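Local coordinates for serine--tRNA ligase (Pyrococcus horikoshii, PDB 2DQ0), which catalyses the ATP-dependent attachment of serine to tRNA(Ser), and probably also to tRNA(Sec), as a homodimeric class II aminoacyl-tRNA synthetase, at residues I250-A253 and E254-L257. Sequence-based numbering, arbitrary orientation.
Sequences IPTA and EHPL. With SSA (5'-O-(N-(L-seryl)-sulfamoyl)adenosine), chain G.
The His255 imidazole carries the methyl of Thr252 on one face: CG2 stands 3.9 Å from the ring centroid and 15° off the ring normal, which meets the geometry of a CH-pi contact, although the methyl is displaced toward the rim. Pro251 reaches the same ring obliquely through CG, and Glu226 of helix 223-227 touches both Pro251 and His255. The two branches of Thr252 divide the work. With OG1 roughly anti to the backbone N (chi1 155°), the hydroxyl turns away from the imidazole and takes the amide of Glu254, with N to OG1 at 2.9 Å and an N-H...O angle of 151°, a capping bond at the start of helix 254-259. Leu257 N to Ala253 O, 2.9 Å, is an i to i+4 bond at the start of that helix, while His255 N to Thr252 O, at 3.3 Å, is weak. Beside them the Pro256 ring is crossed at about a right angle by Ile250, whose CG2 lies 3.7 Å from Pro256 CD. The seryl amino group of the bound adenylate analogue, N10, donates weakly to Thr252 OG1 at 3.1 Å. N10 also donates to Glu254 OE1, a hydrogen bond modelled as very short, its exact length doubtful at this resolution; the Glu254 chain runs extended to get there, and Gln381 holds its other oxygen, OE2. A valine in place of Thr252 would probably leave Glu254 N without its cap and the ligand amine with one acceptor fewer. Because OG1 is also bonded to Lys304 NZ, one hydroxyl links helix start, lysine and ligand. The Thr252-Glu254 segment thus presents a hydroxyl and a carboxylate to the amine, consistent with recognition of serine by its alpha-amine.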
# COMPACT_ATOMS: atom_id res chain seq x y z
N ILE A 250 2.79 5.74 2.82
CA ILE A 250 4.02 5.85 3.59
C ILE A 250 5.21 5.32 2.83
O ILE A 250 5.11 4.33 2.11
CB ILE A 250 3.89 5.12 4.95
CG1 ILE A 250 3.63 3.64 4.73
CG2 ILE A 250 2.72 5.70 5.75
CD1 ILE A 250 3.70 2.86 6.00
N PRO A 251 6.36 6.00 2.95
CA PRO A 251 7.61 5.59 2.29
C PRO A 251 8.44 4.71 3.19
O PRO A 251 9.48 4.21 2.80
CB PRO A 251 8.30 6.92 2.00
CG PRO A 251 7.88 7.75 3.17
CD PRO A 251 6.41 7.43 3.32
N THR A 252 7.96 4.51 4.41
CA THR A 252 8.65 3.71 5.42
C THR A 252 7.76 3.71 6.66
O THR A 252 7.08 4.70 6.91
CB THR A 252 10.00 4.33 5.82
OG1 THR A 252 10.35 3.90 7.14
CG2 THR A 252 9.94 5.84 5.79
N ALA A 253 7.78 2.62 7.42
CA ALA A 253 6.95 2.52 8.62
C ALA A 253 7.39 3.58 9.61
O ALA A 253 6.64 3.94 10.51
CB ALA A 253 7.06 1.12 9.24
N GLU A 254 8.62 4.06 9.43
CA GLU A 254 9.18 5.11 10.27
C GLU A 254 8.18 6.27 10.49
O GLU A 254 7.90 6.64 11.64
CB GLU A 254 10.44 5.68 9.61
CG GLU A 254 11.17 6.74 10.41
CD GLU A 254 12.02 7.66 9.56
OE1 GLU A 254 12.62 7.17 8.58
OE2 GLU A 254 12.10 8.86 9.90
N HIS A 255 7.65 6.82 9.40
CA HIS A 255 6.70 7.94 9.47
C HIS A 255 5.45 7.69 10.32
O HIS A 255 5.14 8.50 11.18
CB HIS A 255 6.29 8.41 8.08
CG HIS A 255 7.44 8.90 7.25
ND1 HIS A 255 8.74 8.94 7.73
CD2 HIS A 255 7.49 9.41 6.00
CE1 HIS A 255 9.53 9.46 6.81
NE2 HIS A 255 8.80 9.76 5.75
N PRO A 256 4.68 6.60 10.06
CA PRO A 256 3.48 6.36 10.89
C PRO A 256 3.88 6.02 12.34
O PRO A 256 3.13 6.29 13.28
CB PRO A 256 2.77 5.21 10.18
CG PRO A 256 3.87 4.52 9.42
CD PRO A 256 4.71 5.67 8.91
N LEU A 257 5.05 5.42 12.50
CA LEU A 257 5.58 5.08 13.81
C LEU A 257 5.89 6.36 14.60
O LEU A 257 5.74 6.39 15.82
CB LEU A 257 6.85 4.26 13.69
CG LEU A 257 6.84 2.80 14.10
CD1 LEU A 257 5.43 2.31 14.43
CD2 LEU A 257 7.48 2.00 12.96
N10 SSA G . 13.21 4.89 7.96
CA SSA G . 14.60 4.83 7.47
CB SSA G . 15.34 3.67 8.08
OG SSA G . 14.90 2.41 7.55
C9 SSA G . 14.71 4.69 5.96
O9 SSA G . 13.71 4.51 5.27
N8 SSA G . 15.93 4.80 5.43
S1 SSA G . 16.15 4.62 3.85
O1S SSA G . 15.39 5.70 3.23
O2S SSA G . 17.59 4.54 3.65
O5' SSA G . 15.47 3.25 3.53
C5' SSA G . 15.91 2.09 4.20
C4' SSA G . 16.30 1.00 3.25
O4' SSA G . 15.17 0.60 2.44
C3' SSA G . 17.38 1.29 2.23
O3' SSA G . 18.65 1.23 2.85
C2' SSA G . 17.17 0.11 1.30
O2' SSA G . 17.61 -1.12 1.82
C1' SSA G . 15.64 0.11 1.20
N9 SSA G . 15.11 1.00 0.17
C8 SSA G . 14.98 2.38 0.18
N7 SSA G . 14.47 2.87 -0.92
C5 SSA G . 14.24 1.75 -1.71
C6 SSA G . 13.72 1.59 -3.02
N6 SSA G . 13.31 2.61 -3.77
N1 SSA G . 13.62 0.32 -3.52
C2 SSA G . 14.02 -0.71 -2.74
N3 SSA G . 14.54 -0.68 -1.50
C4 SSA G . 14.63 0.59 -1.04